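Local coordinates for guanine nucleotide exchange protein (Legionella pneumophila, PDB 1XSZ) that probably acts as a guanine nucleotide exchange factor for ADP-ribosylation factors, through a Sec7 domain whose active site is covered by a C-terminal capping domain, at residues G92-L97 against K190-E195; Y135-Q140 against R166-G171; V60-S65 against P103-K108. All coordinates share one frame; numbering follows the deposited sequence.

Contact 1 (G92-L97 against K190-E195); sequences GLRTFL and KAKPFE
Arg94, inside helix 89-98, lies against the extended chain that follows helix 179-191, with its CA 5.5 Å from the CA of Phe194; helical geometry ends at Lys192. In the conformer described, one of two modelled, the Arg94 guanidinium is bonded at its edge and covered on both faces. Its NE donates to Pro193 O (3.1 Å, N-H...O angle 162°), which lies near the guanidinium plane. Lys192, fully extended, crosses the arginine at about a right angle and sets CE 3.4 Å above the guanidinium plane, over its centre, while Glu195 CB lies over the opposite face. Bridging waters link Arg94 NH2 to Pro193 O and to Glu195 OE1; a third joins Arg94 O to Glu195 N. Next to these polar groups, CG of Phe194 stands anti to the carbonyl carbon (chi1 -77°), which turns the ring toward the helix. Leu97 CD1 makes a CH-pi contact 4.0 Å from the Phe194 ring centroid, 10° off the normal, and Leu93 CD2 meets Phe194 CZ at 3.6 Å. In this all-helical Sec7 region the Phe194 ring also touches Thr141 of helix 131-149, Pro193 packs on Asn145 and His149 of that helix, and Leu93 reaches Phe116 of helix 106-123.

Contact 2 (Y135-Q140 against R166-G171); sequences YLLAFQ and RNLRGG
This is an apolar contact between Leu136, Leu137 and Gln140 on one side of helix 131-149 and the turn after helix 161-167, within the Sec7 region; no hydrogen bond crosses it. Leu168 is the first residue beyond the helical conformation and opens a type II beta turn to Gly171, closed by Gly171 N to Leu168 O at 2.9 Å. Gly170, with positive phi (73°), fits the third position of such a turn. Leu168 supplies the apolar side chain of the turn, and its two methyls divide the work. CD2 lies 3.5 Å from Gln140 CG and 3.9 Å from Leu136 CD2, whereas CD1 meets Leu137 CD1 at 4.0 Å in the conformer described, the two leucines crossing at about a right angle. CG of Gln140 stands anti to the carbonyl carbon (chi1 -73°), facing Leu168 CD2, and the bend at chi2 keeps Gln140 CD beside the same methyl, at 3.9 Å. At the far end of the turn, Leu136 CD2 presses on Gly171, 3.4 Å from its CA, closer than usual for two carbons. Leu137 and Leu168 both continue onto Leu182 of helix 179-191, and Leu136 also touches Phe177. The 224 Å² buried, both sides summed, therefore comes from aliphatic packing, with the turn's own backbone bond pairing Leu168 O with Gly171 N.

Contact 3 (V60-S65 against P103-K108); sequences VGDYLS and PGEAQK
Lys108 NZ is gripped by two carboxylates and a water. The shorter of its two salt bridges crosses the contact to Asp62 OD1 at 2.7 Å, and the other runs to Glu105 OE2 at 2.8 Å, on its own segment. Both oxygens are met on the syn side, but the ammonium lies 23° out of the Asp62 carboxylate plane and 33° out of that of Glu105. A water donates to Asp62 OD2 and accepts from NZ, the latter at 3.2 Å, adding a second, indirect link between lysine and aspartate. Asp62 OD1 and Glu105 OE2 are 4.0 Å apart; the lysine charge that both oxygens share probably offsets their mutual repulsion. The lysine chain is extended beyond CG, which carries NZ out to the acids while its base lies beside Ser65.

These groups join the C-terminal end of helix 57-64 to the start of helix 106-123 in the Sec7 region. Glu105 occupies the N-cap position of the second helix, and its other oxygen, OE1, accepts from Gln278 and Gln299, which belong to strands 274-280 and 295-300. The network thus also reaches the sheet of the capping domain.

Ser65, the first residue to leave helical geometry, has chi1 64°, which places OG between its backbone N and carbonyl carbon and turns the hydroxyl back toward its own helix. OG donates to Gly61 O at 2.8 Å, and Ser65 N reaches the same oxygen from the opposite face of the carbonyl plane. The hydroxyl oxygen also packs 3.3 Å from Lys108 CB, with the Pro103 ring nearby. Ser65 O accepts from Arg111, about one turn beyond Lys108 on helix 106-123.

All three contacts lie in the Sec7 region, yet their chemistry differs with position. Contact 3, centred about 4 Å from the centre of the chain, is buried and rests on charge, beside the capping-domain sheet. Contacts 1 and 2, centred about 19 and 22 Å from the same centre, are only partly buried: the former combines an arginine with bridging waters and aromatic packing, the latter is apolar. These two touch, Leu93 CD2 lying 3.8 Å from Ala138 O, and in both the second segment is the chain running on from a helix. Helix 131-149 connects them, carrying one segment of contact 2 and packing on Pro193 and Phe194 of contact 1. Contact 3 stays about 8 Å from either at the nearest atoms.

Contact 1 (G92-L97 against K190-E195)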
loop_
_atom_site.group_PDB
_atom_site.type_symbol
_atom_site.label_atom_id
_atom_site.label_comp_id
_atom_site.label_asym_id
_atom_site.label_seq_id
_atom_site.Cartn_x
_atom_site.Cartn_y
_atom_site.Cartn_z
ATOM N N GLY A 92 -7.104 -19.906 -3.509
ATOM C CA GLY A 92 -7.464 -19.062 -2.383
ATOM C C GLY A 92 -6.803 -17.702 -2.514
ATOM O O GLY A 92 -7.440 -16.666 -2.311
ATOM N N LEU A 93 -5.520 -17.700 -2.860
ATOM C CA LEU A 93 -4.797 -16.443 -3.017
ATOM C C LEU A 93 -5.394 -15.633 -4.169
ATOM O O LEU A 93 -5.494 -14.407 -4.080
ATOM C CB LEU A 93 -3.312 -16.727 -3.258
ATOM C CG LEU A 93 -2.366 -15.530 -3.406
ATOM C CD1 LEU A 93 -2.574 -14.523 -2.284
ATOM C CD2 LEU A 93 -0.931 -16.042 -3.393
ATOM N N ARG A 94 -5.787 -16.303 -5.248
ATOM C CA ARG A 94 -6.379 -15.602 -6.386
ATOM C C ARG A 94 -7.681 -14.930 -5.961
ATOM O O ARG A 94 -7.931 -13.768 -6.292
ATOM C CB ARG A 94 -6.652 -16.567 -7.543
ATOM C CG ARG A 94 -7.124 -15.865 -8.810
ATOM C CD ARG A 94 -7.212 -16.835 -9.982
ATOM N NE ARG A 94 -7.375 -16.148 -11.262
ATOM C CZ ARG A 94 -8.487 -15.528 -11.647
ATOM N NH1 ARG A 94 -9.548 -15.505 -10.854
ATOM N NH2 ARG A 94 -8.535 -14.930 -12.829
ATOM N N THR A 95 -8.510 -15.663 -5.229
ATOM C CA THR A 95 -9.779 -15.123 -4.758
ATOM C C THR A 95 -9.543 -13.921 -3.849
ATOM O O THR A 95 -10.221 -12.894 -3.957
ATOM C CB THR A 95 -10.569 -16.203 -4.000
ATOM O OG1 THR A 95 -10.918 -17.254 -4.911
ATOM C CG2 THR A 95 -11.832 -15.611 -3.388
ATOM N N PHE A 96 -8.564 -14.042 -2.964
ATOM C CA PHE A 96 -8.239 -12.967 -2.042
ATOM C C PHE A 96 -7.785 -11.709 -2.792
ATOM O O PHE A 96 -8.332 -10.624 -2.589
ATOM C CB PHE A 96 -7.144 -13.436 -1.076
ATOM C CG PHE A 96 -6.679 -12.377 -0.115
ATOM C CD1 PHE A 96 -5.547 -11.609 -0.394
ATOM C CD2 PHE A 96 -7.377 -12.140 1.067
ATOM C CE1 PHE A 96 -5.120 -10.618 0.502
ATOM C CE2 PHE A 96 -6.962 -11.155 1.964
ATOM C CZ PHE A 96 -5.829 -10.393 1.680
ATOM N N LEU A 97 -6.800 -11.853 -3.670
ATOM C CA LEU A 97 -6.292 -10.692 -4.394
ATOM C C LEU A 97 -7.333 -10.002 -5.266
ATOM O O LEU A 97 -7.338 -8.773 -5.375
ATOM C CB LEU A 97 -5.078 -11.088 -5.239
ATOM C CG LEU A 97 -3.864 -11.550 -4.426
ATOM C CD1 LEU A 97 -2.825 -12.129 -5.365
ATOM C CD2 LEU A 97 -3.298 -10.384 -3.614
ATOM N N LYS A 190 0.852 -20.939 -13.588
ATOM C CA LYS A 190 1.275 -20.837 -14.979
ATOM C C LYS A 190 0.048 -20.932 -15.891
ATOM O O LYS A 190 -0.064 -20.211 -16.880
ATOM C CB LYS A 190 2.259 -21.960 -15.328
ATOM C CG LYS A 190 2.689 -21.951 -16.791
ATOM C CD LYS A 190 3.758 -22.991 -17.072
ATOM C CE LYS A 190 4.098 -23.020 -18.554
ATOM N NZ LYS A 190 5.177 -23.999 -18.856
ATOM N N ALA A 191 -0.889 -21.809 -15.535
ATOM C CA ALA A 191 -2.084 -22.018 -16.346
ATOM C C ALA A 191 -3.139 -20.931 -16.213
ATOM O O ALA A 191 -3.898 -20.684 -17.147
ATOM C CB ALA A 191 -2.706 -23.376 -16.009
ATOM N N LYS A 192 -3.186 -20.280 -15.058
ATOM C CA LYS A 192 -4.187 -19.249 -14.822
ATOM C C LYS A 192 -3.601 -18.091 -14.018
ATOM O O LYS A 192 -3.439 -18.189 -12.805
ATOM C CB LYS A 192 -5.372 -19.866 -14.074
ATOM C CG LYS A 192 -6.560 -18.939 -13.879
ATOM C CD LYS A 192 -7.686 -19.665 -13.154
ATOM C CE LYS A 192 -8.889 -18.765 -12.953
ATOM N NZ LYS A 192 -10.014 -19.492 -12.300
ATOM N N PRO A 193 -3.282 -16.980 -14.692
ATOM C CA PRO A 193 -2.716 -15.826 -13.993
ATOM C C PRO A 193 -3.662 -15.258 -12.945
ATOM O O PRO A 193 -4.868 -15.529 -12.955
ATOM C CB PRO A 193 -2.478 -14.819 -15.118
ATOM C CG PRO A 193 -2.290 -15.684 -16.333
ATOM C CD PRO A 193 -3.346 -16.738 -16.145
ATOM N N PHE A 194 -3.106 -14.485 -12.022
ATOM C CA PHE A 194 -3.912 -13.818 -11.009
ATOM C C PHE A 194 -4.651 -12.658 -11.664
ATOM O O PHE A 194 -4.209 -12.130 -12.683
ATOM C CB PHE A 194 -3.039 -13.209 -9.904
ATOM C CG PHE A 194 -2.505 -14.202 -8.911
ATOM C CD1 PHE A 194 -3.316 -15.207 -8.392
ATOM C CD2 PHE A 194 -1.200 -14.091 -8.445
ATOM C CE1 PHE A 194 -2.833 -16.085 -7.424
ATOM C CE2 PHE A 194 -0.710 -14.961 -7.477
ATOM C CZ PHE A 194 -1.529 -15.962 -6.964
ATOM N N GLU A 195 -5.781 -12.280 -11.081
ATOM C CA GLU A 195 -6.525 -11.122 -11.561
ATOM C C GLU A 195 -6.110 -10.031 -10.575
ATOM O O GLU A 195 -6.422 -10.104 -9.387
ATOM C CB GLU A 195 -8.038 -11.342 -11.483
ATOM C CG GLU A 195 -8.827 -10.121 -11.946
ATOM C CD GLU A 195 -10.330 -10.301 -11.854
ATOM O OE1 GLU A 195 -10.842 -11.305 -12.386
ATOM O OE2 GLU A 195 -10.999 -9.430 -11.255
HETATM O O HOH W 1 -6.256 -12.737 -8.344
HETATM O O HOH W 2 -6.773 -15.290 -15.001
HETATM O O HOH W 3 -10.776 -13.391 -14.245
#

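Contact 2 (Y135-Q140 against R166-G171)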
loop_
_atom_site.group_PDB
_atom_site.type_symbol
_atom_site.label_atom_id
_atom_site.label_comp_id
_atom_site.label_asym_id
_atom_site.label_seq_id
_atom_site.Cartn_x
_atom_site.Cartn_y
_atom_site.Cartn_z
ATOM N N TYR A 135 3.194 -17.134 4.121
ATOM C CA TYR A 135 3.557 -15.811 3.613
ATOM C C TYR A 135 4.630 -15.957 2.533
ATOM O O TYR A 135 4.543 -15.343 1.465
ATOM C CB TYR A 135 4.068 -14.934 4.763
ATOM C CG TYR A 135 4.638 -13.597 4.335
ATOM C CD1 TYR A 135 3.830 -12.617 3.757
ATOM C CD2 TYR A 135 5.988 -13.313 4.521
ATOM C CE1 TYR A 135 4.361 -11.381 3.378
ATOM C CE2 TYR A 135 6.529 -12.087 4.148
ATOM C CZ TYR A 135 5.710 -11.125 3.580
ATOM O OH TYR A 135 6.252 -9.909 3.229
ATOM N N LEU A 136 5.651 -16.763 2.805
ATOM C CA LEU A 136 6.706 -16.985 1.823
ATOM C C LEU A 136 6.096 -17.537 0.532
ATOM O O LEU A 136 6.402 -17.065 -0.564
ATOM C CB LEU A 136 7.750 -17.973 2.363
ATOM C CG LEU A 136 8.793 -18.445 1.342
ATOM C CD1 LEU A 136 9.649 -17.271 0.894
ATOM C CD2 LEU A 136 9.661 -19.534 1.957
ATOM N N LEU A 137 5.232 -18.536 0.662
ATOM C CA LEU A 137 4.595 -19.139 -0.500
ATOM C C LEU A 137 3.771 -18.102 -1.259
ATOM O O LEU A 137 3.794 -18.059 -2.490
ATOM C CB LEU A 137 3.688 -20.289 -0.063
ATOM C CG LEU A 137 3.462 -21.412 -1.073
ATOM C CD1 LEU A 137 4.777 -22.129 -1.367
ATOM C CD2 LEU A 137 2.451 -22.383 -0.498
ATOM N N ALA A 138 3.046 -17.268 -0.517
ATOM C CA ALA A 138 2.218 -16.239 -1.125
ATOM C C ALA A 138 3.014 -15.225 -1.934
ATOM O O ALA A 138 2.693 -14.988 -3.101
ATOM C CB ALA A 138 1.384 -15.530 -0.062
ATOM N N PHE A 139 4.054 -14.632 -1.345
ATOM C CA PHE A 139 4.783 -13.642 -2.120
ATOM C C PHE A 139 5.632 -14.272 -3.219
ATOM O O PHE A 139 5.844 -13.657 -4.261
ATOM C CB PHE A 139 5.543 -12.639 -1.207
ATOM C CG PHE A 139 6.838 -13.135 -0.619
ATOM C CD1 PHE A 139 7.962 -13.314 -1.417
ATOM C CD2 PHE A 139 6.963 -13.302 0.762
ATOM C CE1 PHE A 139 9.198 -13.642 -0.853
ATOM C CE2 PHE A 139 8.197 -13.631 1.336
ATOM C CZ PHE A 139 9.314 -13.798 0.523
ATOM N N GLN A 140 6.075 -15.513 -3.031
ATOM C CA GLN A 140 6.829 -16.184 -4.083
ATOM C C GLN A 140 5.871 -16.440 -5.257
ATOM O O GLN A 140 6.245 -16.276 -6.415
ATOM C CB GLN A 140 7.414 -17.513 -3.579
ATOM C CG GLN A 140 8.592 -17.378 -2.623
ATOM C CD GLN A 140 9.854 -16.875 -3.298
ATOM O OE1 GLN A 140 10.094 -17.143 -4.472
ATOM N NE2 GLN A 140 10.682 -16.164 -2.546
ATOM N N ARG A 166 14.148 -25.522 -5.842
ATOM C CA ARG A 166 15.482 -25.215 -5.342
ATOM C C ARG A 166 15.492 -23.947 -4.495
ATOM O O ARG A 166 16.075 -23.912 -3.409
ATOM C CB ARG A 166 16.467 -25.052 -6.506
ATOM C CG ARG A 166 17.877 -24.694 -6.052
ATOM C CD ARG A 166 18.866 -24.541 -7.206
ATOM N NE ARG A 166 18.570 -23.402 -8.072
ATOM C CZ ARG A 166 17.875 -23.477 -9.202
ATOM N NH1 ARG A 166 17.398 -24.645 -9.614
ATOM N NH2 ARG A 166 17.660 -22.386 -9.925
ATOM N N ASN A 167 14.833 -22.906 -4.989
ATOM C CA ASN A 167 14.798 -21.637 -4.283
ATOM C C ASN A 167 14.000 -21.624 -2.984
ATOM O O ASN A 167 14.277 -20.817 -2.094
ATOM C CB ASN A 167 14.302 -20.543 -5.232
ATOM C CG ASN A 167 15.400 -20.035 -6.146
ATOM O OD1 ASN A 167 16.269 -19.268 -5.721
ATOM N ND2 ASN A 167 15.382 -20.472 -7.397
ATOM N N LEU A 168 13.018 -22.513 -2.864
ATOM C CA LEU A 168 12.210 -22.559 -1.651
ATOM C C LEU A 168 12.689 -23.569 -0.618
ATOM O O LEU A 168 12.025 -23.781 0.397
ATOM C CB LEU A 168 10.741 -22.832 -1.991
ATOM C CG LEU A 168 9.997 -21.672 -2.659
ATOM C CD1 LEU A 168 8.534 -22.039 -2.843
ATOM C CD2 LEU A 168 10.115 -20.423 -1.803
ATOM N N ARG A 169 13.839 -24.189 -0.869
ATOM C CA ARG A 169 14.387 -25.156 0.078
ATOM C C ARG A 169 14.530 -24.493 1.443
ATOM O O ARG A 169 15.032 -23.374 1.545
ATOM C CB ARG A 169 15.762 -25.644 -0.382
ATOM C CG ARG A 169 15.748 -26.524 -1.613
ATOM C CD ARG A 169 17.168 -26.866 -2.033
ATOM N NE ARG A 169 17.203 -27.753 -3.192
ATOM C CZ ARG A 169 18.312 -28.071 -3.851
ATOM N NH1 ARG A 169 19.480 -27.572 -3.466
ATOM N NH2 ARG A 169 18.254 -28.886 -4.896
ATOM N N GLY A 170 14.082 -25.189 2.485
ATOM C CA GLY A 170 14.173 -24.659 3.834
ATOM C C GLY A 170 13.201 -23.535 4.132
ATOM O O GLY A 170 13.253 -22.936 5.205
ATOM N N GLY A 171 12.304 -23.254 3.190
ATOM C CA GLY A 171 11.347 -22.178 3.379
ATOM C C GLY A 171 10.118 -22.536 4.191
ATOM O O GLY A 171 9.367 -21.658 4.618
#

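Contact 3 (V60-S65 against P103-K108)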
loop_
_atom_site.group_PDB
_atom_site.type_symbol
_atom_site.label_atom_id
_atom_site.label_comp_id
_atom_site.label_asym_id
_atom_site.label_seq_id
_atom_site.Cartn_x
_atom_site.Cartn_y
_atom_site.Cartn_z
ATOM N N VAL A 60 -11.863 1.482 0.674
ATOM C CA VAL A 60 -11.991 0.297 1.518
ATOM C C VAL A 60 -10.636 -0.408 1.576
ATOM O O VAL A 60 -10.153 -0.785 2.649
ATOM C CB VAL A 60 -13.049 -0.673 0.950
ATOM C CG1 VAL A 60 -12.978 -2.010 1.671
ATOM C CG2 VAL A 60 -14.434 -0.076 1.122
ATOM N N GLY A 61 -10.023 -0.582 0.409
ATOM C CA GLY A 61 -8.728 -1.229 0.342
ATOM C C GLY A 61 -7.672 -0.443 1.094
ATOM O O GLY A 61 -6.796 -1.019 1.741
ATOM N N ASP A 62 -7.757 0.881 1.026
ATOM C CA ASP A 62 -6.785 1.711 1.714
ATOM C C ASP A 62 -6.932 1.603 3.225
ATOM O O ASP A 62 -5.942 1.520 3.956
ATOM C CB ASP A 62 -6.930 3.168 1.290
ATOM C CG ASP A 62 -5.673 3.943 1.529
ATOM O OD1 ASP A 62 -4.696 3.682 0.801
ATOM O OD2 ASP A 62 -5.654 4.787 2.448
ATOM N N TYR A 63 -8.171 1.605 3.697
ATOM C CA TYR A 63 -8.428 1.482 5.122
ATOM C C TYR A 63 -7.923 0.128 5.630
ATOM O O TYR A 63 -7.193 0.046 6.620
ATOM C CB TYR A 63 -9.929 1.588 5.403
ATOM C CG TYR A 63 -10.265 1.479 6.872
ATOM C CD1 TYR A 63 -10.317 2.614 7.683
ATOM C CD2 TYR A 63 -10.475 0.234 7.464
ATOM C CE1 TYR A 63 -10.570 2.510 9.049
ATOM C CE2 TYR A 63 -10.723 0.120 8.825
ATOM C CZ TYR A 63 -10.770 1.259 9.610
ATOM O OH TYR A 63 -11.014 1.140 10.957
ATOM N N LEU A 64 -8.312 -0.938 4.941
ATOM C CA LEU A 64 -7.921 -2.284 5.340
ATOM C C LEU A 64 -6.420 -2.526 5.372
ATOM O O LEU A 64 -5.935 -3.297 6.198
ATOM C CB LEU A 64 -8.575 -3.316 4.418
ATOM C CG LEU A 64 -10.090 -3.485 4.581
ATOM C CD1 LEU A 64 -10.638 -4.350 3.462
ATOM C CD2 LEU A 64 -10.393 -4.116 5.943
ATOM N N SER A 65 -5.683 -1.871 4.480
ATOM C CA SER A 65 -4.241 -2.074 4.396
ATOM C C SER A 65 -3.385 -1.085 5.179
ATOM O O SER A 65 -2.158 -1.122 5.077
ATOM C CB SER A 65 -3.803 -2.064 2.928
ATOM O OG SER A 65 -4.037 -0.792 2.338
ATOM N N PRO A 103 -4.060 -1.559 -3.253
ATOM C CA PRO A 103 -3.291 -0.322 -3.116
ATOM C C PRO A 103 -2.056 -0.416 -4.014
ATOM O O PRO A 103 -1.580 -1.512 -4.313
ATOM C CB PRO A 103 -2.933 -0.295 -1.631
ATOM C CG PRO A 103 -2.953 -1.751 -1.237
ATOM C CD PRO A 103 -4.158 -2.271 -1.967
ATOM N N GLY A 104 -1.548 0.731 -4.453
ATOM C CA GLY A 104 -0.375 0.737 -5.309
ATOM C C GLY A 104 0.875 1.061 -4.515
ATOM O O GLY A 104 1.870 1.521 -5.071
ATOM N N GLU A 105 0.819 0.812 -3.210
ATOM C CA GLU A 105 1.930 1.078 -2.300
ATOM C C GLU A 105 2.417 -0.236 -1.710
ATOM O O GLU A 105 1.624 -1.028 -1.204
ATOM C CB GLU A 105 1.467 2.013 -1.189
ATOM C CG GLU A 105 0.969 3.358 -1.708
ATOM C CD GLU A 105 0.175 4.105 -0.666
ATOM O OE1 GLU A 105 0.770 4.559 0.329
ATOM O OE2 GLU A 105 -1.057 4.223 -0.834
ATOM N N ALA A 106 3.728 -0.439 -1.750
ATOM C CA ALA A 106 4.354 -1.668 -1.279
ATOM C C ALA A 106 3.993 -2.154 0.119
ATOM O O ALA A 106 3.643 -3.326 0.294
ATOM C CB ALA A 106 5.864 -1.546 -1.400
ATOM N N GLN A 107 4.081 -1.288 1.120
ATOM C CA GLN A 107 3.784 -1.738 2.474
ATOM C C GLN A 107 2.330 -2.134 2.670
ATOM O O GLN A 107 2.033 -3.034 3.460
ATOM C CB GLN A 107 4.203 -0.682 3.497
ATOM C CG GLN A 107 5.716 -0.485 3.559
ATOM C CD GLN A 107 6.160 0.375 4.727
ATOM O OE1 GLN A 107 7.354 0.620 4.910
ATOM N NE2 GLN A 107 5.205 0.834 5.527
ATOM N N LYS A 108 1.424 -1.480 1.948
ATOM C CA LYS A 108 0.007 -1.803 2.058
ATOM C C LYS A 108 -0.268 -3.150 1.398
ATOM O O LYS A 108 -1.014 -3.976 1.934
ATOM C CB LYS A 108 -0.833 -0.694 1.422
ATOM C CG LYS A 108 -0.826 0.579 2.246
ATOM C CD LYS A 108 -1.617 1.692 1.575
ATOM C CE LYS A 108 -1.640 2.930 2.449
ATOM N NZ LYS A 108 -2.242 4.087 1.721
HETATM O O HOH W 4 -3.788 5.072 4.361
#